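Local coordinates for putative endonuclease/exonuclease/phosphatase family protein (Bacteroides vulgatus ATCC 8482, PDB 3G6S) that probably hydrolyses phosphodiester bonds in nucleic acids, as an endonuclease or exonuclease of the DNase I-like endonuclease/exonuclease/phosphatase family, at residues A[3-8]-A[37-42]; A[224-229]-A[252-257]. All blocks are in the same frame, centred on the assembly; numbering follows the deposited sequence.

Contact 1: residues A[3-8]-A[37-42]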
loop_
_atom_site.group_PDB
_atom_site.type_symbol
_atom_site.label_atom_id
_atom_site.label_comp_id
_atom_site.label_asym_id
_atom_site.label_seq_id
_atom_site.Cartn_x
_atom_site.Cartn_y
_atom_site.Cartn_z
ATOM N N ASP A 3 8.964 -2.967 -16.796
ATOM C CA ASP A 3 9.550 -3.042 -15.455
ATOM C C ASP A 3 9.035 -1.941 -14.534
ATOM O O ASP A 3 8.927 -0.783 -14.938
ATOM C CB ASP A 3 11.070 -2.940 -15.538
ATOM C CG ASP A 3 11.690 -4.138 -16.203
ATOM O OD1 ASP A 3 12.648 -3.946 -16.993
ATOM O OD2 ASP A 3 11.225 -5.271 -15.930
ATOM N N VAL A 4 8.737 -2.298 -13.291
ATOM C CA VAL A 4 8.232 -1.319 -12.341
ATOM C C VAL A 4 8.613 -1.646 -10.905
ATOM O O VAL A 4 8.352 -2.743 -10.418
ATOM C CB VAL A 4 6.686 -1.198 -12.452
ATOM C CG1 VAL A 4 6.040 -2.538 -12.204
ATOM C CG2 VAL A 4 6.173 -0.175 -11.469
ATOM N N ARG A 5 9.251 -0.696 -10.235
ATOM C CA ARG A 5 9.623 -0.894 -8.847
ATOM C C ARG A 5 8.458 -0.402 -7.989
ATOM O O ARG A 5 8.201 0.793 -7.886
ATOM C CB ARG A 5 10.890 -0.120 -8.524
ATOM C CG ARG A 5 11.311 -0.266 -7.088
ATOM C CD ARG A 5 12.739 0.190 -6.911
ATOM N NE ARG A 5 13.638 -0.649 -7.685
ATOM C CZ ARG A 5 14.920 -0.378 -7.890
ATOM N NH1 ARG A 5 15.456 0.721 -7.375
ATOM N NH2 ARG A 5 15.668 -1.208 -8.607
ATOM N N TRP A 6 7.756 -1.349 -7.388
ATOM C CA TRP A 6 6.590 -1.077 -6.570
ATOM C C TRP A 6 6.943 -1.013 -5.087
ATOM O O TRP A 6 7.961 -1.565 -4.661
ATOM C CB TRP A 6 5.582 -2.196 -6.808
ATOM C CG TRP A 6 4.151 -1.760 -6.873
ATOM C CD1 TRP A 6 3.341 -1.402 -5.828
ATOM C CD2 TRP A 6 3.342 -1.701 -8.046
ATOM N NE1 TRP A 6 2.074 -1.124 -6.284
ATOM C CE2 TRP A 6 2.050 -1.283 -7.648
ATOM C CE3 TRP A 6 3.586 -1.936 -9.406
ATOM C CZ2 TRP A 6 0.999 -1.126 -8.556
ATOM C CZ3 TRP A 6 2.544 -1.780 -10.308
ATOM C CH2 TRP A 6 1.267 -1.365 -9.878
ATOM N N ALA A 7 6.101 -0.349 -4.299
ATOM C CA ALA A 7 6.340 -0.258 -2.861
ATOM C C ALA A 7 5.093 0.080 -2.053
ATOM O O ALA A 7 4.272 0.899 -2.464
ATOM C CB ALA A 7 7.431 0.772 -2.577
ATOM N N THR A 8 4.952 -0.573 -0.904
ATOM C CA THR A 8 3.842 -0.312 0.003
ATOM C C THR A 8 4.479 0.227 1.277
ATOM O O THR A 8 5.462 -0.335 1.769
ATOM C CB THR A 8 3.026 -1.591 0.330
ATOM O OG1 THR A 8 1.969 -1.258 1.243
ATOM C CG2 THR A 8 3.913 -2.665 0.965
ATOM N N HIS A 37 15.569 5.379 -3.828
ATOM C CA HIS A 37 15.326 4.033 -4.319
ATOM C C HIS A 37 14.566 4.033 -5.631
ATOM O O HIS A 37 14.223 2.975 -6.155
ATOM C CB HIS A 37 14.576 3.218 -3.271
ATOM C CG HIS A 37 15.425 2.827 -2.101
ATOM N ND1 HIS A 37 15.830 3.729 -1.145
ATOM C CD2 HIS A 37 15.983 1.640 -1.765
ATOM C CE1 HIS A 37 16.605 3.117 -0.265
ATOM N NE2 HIS A 37 16.714 1.850 -0.619
ATOM N N GLU A 38 14.325 5.230 -6.160
ATOM C CA GLU A 38 13.618 5.408 -7.426
ATOM C C GLU A 38 12.334 4.614 -7.538
ATOM O O GLU A 38 12.127 3.873 -8.497
ATOM C CB GLU A 38 14.531 5.047 -8.586
ATOM C CG GLU A 38 15.681 5.998 -8.740
ATOM C CD GLU A 38 16.504 5.692 -9.956
ATOM O OE1 GLU A 38 17.105 4.593 -10.003
ATOM O OE2 GLU A 38 16.540 6.550 -10.867
ATOM N N LEU A 39 11.472 4.777 -6.549
ATOM C CA LEU A 39 10.195 4.094 -6.541
ATOM C C LEU A 39 9.336 4.584 -7.717
ATOM O O LEU A 39 9.226 5.779 -7.946
ATOM C CB LEU A 39 9.503 4.360 -5.201
ATOM C CG LEU A 39 9.781 3.328 -4.102
ATOM C CD1 LEU A 39 11.226 2.849 -4.150
ATOM C CD2 LEU A 39 9.448 3.933 -2.752
ATOM N N ASP A 40 8.752 3.653 -8.465
ATOM C CA ASP A 40 7.911 3.994 -9.604
ATOM C C ASP A 40 6.478 4.210 -9.156
ATOM O O ASP A 40 5.812 5.150 -9.592
ATOM C CB ASP A 40 7.922 2.879 -10.655
ATOM C CG ASP A 40 9.207 2.827 -11.455
ATOM O OD1 ASP A 40 9.632 3.881 -11.975
ATOM O OD2 ASP A 40 9.777 1.718 -11.586
ATOM N N ILE A 41 6.000 3.318 -8.298
ATOM C CA ILE A 41 4.636 3.390 -7.786
ATOM C C ILE A 41 4.654 3.038 -6.308
ATOM O O ILE A 41 5.250 2.038 -5.907
ATOM C CB ILE A 41 3.706 2.428 -8.535
ATOM C CG1 ILE A 41 3.596 2.877 -9.985
ATOM C CG2 ILE A 41 2.338 2.416 -7.883
ATOM C CD1 ILE A 41 2.827 1.906 -10.852
ATOM N N VAL A 42 4.001 3.867 -5.500
ATOM C CA VAL A 42 3.968 3.655 -4.064
ATOM C C VAL A 42 2.558 3.761 -3.501
ATOM O O VAL A 42 1.857 4.734 -3.761
ATOM C CB VAL A 42 4.829 4.708 -3.326
ATOM C CG1 VAL A 42 4.953 4.334 -1.856
ATOM C CG2 VAL A 42 6.185 4.830 -3.972
#
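Ile41 lies under one face of the Trp6 indole, the two side chains running side by side. Its two branches divide the ring between them: Ile41 CD1 sits over the six-membered ring of Trp6, 4.0 Å from its centroid and 22° off the normal, a CH-pi contact, while Ile41 CG2 rests 3.7 Å from Trp6 CE2, over the fused side of the indole and offset toward its rim. With CG2 anti to the backbone N and CG1 anti to the carbonyl carbon, both branches are spread along the indole. Ile41 CD1 also touches CG2 of Val4, and the CG1 methyl of Val4 meets the indole at its edge. On the other side of the sheet Ala7 CB packs against Leu39 CD2 at 3.8 Å. Strands 2-10 and 41-45 are neighbours in a beta-alpha-beta crossover through helix 27-36, so they pair in parallel, Trp6 with Ile41 and Ala7 with Val42. Pairing begins at Arg5, whose carbonyl O accepts from Asp40 N at 3.0 Å and, weakly, from Ile41 N. Asp40 returns the grip through its carboxylate: OD2 takes Arg5 N at 2.8 Å in an almost straight bond (176°) on its anti lone pair, and OD1 forms a salt bridge with Lys87. The Arg5 side chain leaves with CG anti to the backbone N, then bends at chi3 (-63°), which brings Arg5 NH1 to the carbonyl O of His37 at 2.8 Å, while NE pairs with Asp257 of strand 254-260. The His37 oxygen lies near the guanidinium plane, although the donor stands above the carbonyl plane. Glu38, with positive phi, follows in the Schellman motif that ends helix 27-36.

Contact 2: residues A[224-229]-A[252-257]; sequences DFIFVT and NPQLAD
Gln254 reaches across to Ile226 with CG anti to the backbone N (chi1 -163°) and the chain extended beyond it, laying its amide along the isoleucine. CD and NE2 of Gln254 both approach CG1 and CD1 of Ile226, with NE2 3.8 Å from CD1, and the two side chains meet at a slant. Ile226 CG1 stands anti to the carbonyl carbon, and the extended chi2 carries CD1 toward strand 254-260, where it lies 3.2 Å from the carbonyl O of Gln254 and 3.7 Å from Ala256 CB. The axes of the segments 224-228 and 254-257 approach to 8.0 Å and run at 21° to each other; they belong to the two facing sheets of the DNase I-like sandwich, and side chains and a water fill the gap without direct backbone pairing. The water accepts from Ile226 N at 2.8 Å and, weakly, from Gln254 NE2. Gln254 OE1 comes 3.3 Å from Asp224 O; both are acceptors, and Lys222 NZ donates to the two, weakly to OE1. Replacing Gln254 by an alanine would probably leave the water without its amide partner and open a gap beside Ile226 CG1. One methyl pair thus sits beside a buried amide bonded weakly to a water at NE2 and Lys222 at OE1, so shape probably matters more here than polar bonding.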
loop_
_atom_site.group_PDB
_atom_site.type_symbol
_atom_site.label_atom_id
_atom_site.label_comp_id
_atom_site.label_asym_id
_atom_site.label_seq_id
_atom_site.Cartn_x
_atom_site.Cartn_y
_atom_site.Cartn_z
ATOM N N ASP A 224 2.446 -5.993 6.507
ATOM C CA ASP A 224 2.297 -5.253 5.258
ATOM C C ASP A 224 2.626 -6.184 4.107
ATOM O O ASP A 224 3.607 -6.909 4.162
ATOM C CB ASP A 224 3.213 -4.023 5.272
ATOM C CG ASP A 224 2.826 -3.026 6.376
ATOM O OD1 ASP A 224 3.468 -3.027 7.450
ATOM O OD2 ASP A 224 1.859 -2.254 6.175
ATOM N N PHE A 225 1.807 -6.177 3.063
ATOM C CA PHE A 225 2.055 -7.082 1.943
ATOM C C PHE A 225 1.881 -6.481 0.559
ATOM O O PHE A 225 1.229 -5.450 0.372
ATOM C CB PHE A 225 1.121 -8.300 2.021
ATOM C CG PHE A 225 1.174 -9.035 3.323
ATOM C CD1 PHE A 225 1.919 -10.208 3.448
ATOM C CD2 PHE A 225 0.466 -8.558 4.429
ATOM C CE1 PHE A 225 1.960 -10.904 4.659
ATOM C CE2 PHE A 225 0.494 -9.237 5.645
ATOM C CZ PHE A 225 1.241 -10.415 5.766
ATOM N N ILE A 226 2.483 -7.164 -0.407
ATOM C CA ILE A 226 2.372 -6.808 -1.805
ATOM C C ILE A 226 1.849 -8.065 -2.507
ATOM O O ILE A 226 2.521 -9.103 -2.534
ATOM C CB ILE A 226 3.728 -6.413 -2.421
ATOM C CG1 ILE A 226 4.245 -5.143 -1.752
ATOM C CG2 ILE A 226 3.568 -6.182 -3.930
ATOM C CD1 ILE A 226 5.572 -4.626 -2.315
ATOM N N PHE A 227 0.643 -7.986 -3.055
ATOM C CA PHE A 227 0.063 -9.133 -3.746
ATOM C C PHE A 227 0.005 -8.866 -5.240
ATOM O O PHE A 227 -0.302 -7.753 -5.665
ATOM C CB PHE A 227 -1.346 -9.411 -3.216
ATOM C CG PHE A 227 -1.371 -9.891 -1.796
ATOM C CD1 PHE A 227 -0.943 -11.179 -1.478
ATOM C CD2 PHE A 227 -1.810 -9.050 -0.773
ATOM C CE1 PHE A 227 -0.947 -11.622 -0.166
ATOM C CE2 PHE A 227 -1.820 -9.478 0.543
ATOM C CZ PHE A 227 -1.386 -10.773 0.852
ATOM N N VAL A 228 0.301 -9.886 -6.036
ATOM C CA VAL A 228 0.281 -9.731 -7.488
ATOM C C VAL A 228 -0.399 -10.879 -8.221
ATOM O O VAL A 228 -0.374 -12.017 -7.762
ATOM C CB VAL A 228 1.706 -9.606 -8.067
ATOM C CG1 VAL A 228 2.445 -8.445 -7.405
ATOM C CG2 VAL A 228 2.457 -10.916 -7.879
ATOM N N THR A 229 -0.994 -10.578 -9.371
ATOM C CA THR A 229 -1.652 -11.603 -10.165
ATOM C C THR A 229 -0.592 -12.563 -10.721
ATOM O O THR A 229 0.554 -12.168 -10.939
ATOM C CB THR A 229 -2.501 -10.959 -11.270
ATOM O OG1 THR A 229 -1.786 -9.868 -11.864
ATOM C CG2 THR A 229 -3.804 -10.430 -10.669
ATOM N N ASN A 252 8.139 -0.530 8.326
ATOM C CA ASN A 252 9.220 -0.679 7.366
ATOM C C ASN A 252 8.572 -0.841 5.988
ATOM O O ASN A 252 7.643 -1.616 5.818
ATOM C CB ASN A 252 10.073 -1.913 7.668
ATOM C CG ASN A 252 11.199 -1.627 8.659
ATOM O OD1 ASN A 252 11.569 -0.467 8.891
ATOM N ND2 ASN A 252 11.765 -2.688 9.232
ATOM N N PRO A 253 9.042 -0.097 4.986
ATOM C CA PRO A 253 8.471 -0.208 3.639
ATOM C C PRO A 253 8.882 -1.529 2.992
ATOM O O PRO A 253 9.913 -2.109 3.348
ATOM C CB PRO A 253 9.082 0.984 2.915
ATOM C CG PRO A 253 10.462 1.034 3.532
ATOM C CD PRO A 253 10.171 0.847 5.004
ATOM N N GLN A 254 8.074 -2.008 2.051
ATOM C CA GLN A 254 8.395 -3.245 1.348
ATOM C C GLN A 254 8.531 -2.954 -0.144
ATOM O O GLN A 254 7.539 -2.643 -0.807
ATOM C CB GLN A 254 7.300 -4.295 1.545
ATOM C CG GLN A 254 7.772 -5.700 1.181
ATOM C CD GLN A 254 6.643 -6.675 0.854
ATOM O OE1 GLN A 254 5.592 -6.686 1.498
ATOM N NE2 GLN A 254 6.871 -7.513 -0.148
ATOM N N LEU A 255 9.747 -3.046 -0.675
ATOM C CA LEU A 255 9.947 -2.790 -2.101
ATOM C C LEU A 255 9.829 -4.075 -2.912
ATOM O O LEU A 255 10.034 -5.170 -2.393
ATOM C CB LEU A 255 11.314 -2.151 -2.365
ATOM C CG LEU A 255 11.727 -0.970 -1.478
ATOM C CD1 LEU A 255 12.888 -0.221 -2.137
ATOM C CD2 LEU A 255 10.557 -0.026 -1.275
ATOM N N ALA A 256 9.485 -3.946 -4.189
ATOM C CA ALA A 256 9.354 -5.117 -5.042
ATOM C C ALA A 256 9.659 -4.770 -6.486
ATOM O O ALA A 256 9.019 -3.895 -7.071
ATOM C CB ALA A 256 7.944 -5.693 -4.932
ATOM N N ASP A 257 10.653 -5.440 -7.057
ATOM C CA ASP A 257 10.982 -5.194 -8.449
ATOM C C ASP A 257 10.137 -6.150 -9.271
ATOM O O ASP A 257 10.324 -7.365 -9.232
ATOM C CB ASP A 257 12.468 -5.405 -8.696
ATOM C CG ASP A 257 13.272 -4.158 -8.408
ATOM O OD1 ASP A 257 12.916 -3.102 -8.977
ATOM O OD2 ASP A 257 14.244 -4.216 -7.618
HETATM O O HOH W 1 4.067 -9.365 0.172
#

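Overall arrangement
The two contacts show how one sandwich is built in two directions: contact 1 pairs neighbours within a sheet, contact 2 joins that sheet to the one facing it. Their centres lie about 10 Å apart, and strands 2-10 and 254-260, adjacent in the seven-stranded sheet, bring them together. Trp6 N is 2.9 Å from Ala256 O, a probable hydrogen bond, and Arg5 NE makes a salt bridge to Asp257 OD1 at 2.9 Å. Leu255 packs from contact 2 onto Ala7, CD2 to CB 3.5 Å, and also onto His37. Trp6 reaches from the first sheet onto Val168 and Thr170 of strand 167-172, which Ile226 touches from the neighbouring strand of its own sheet.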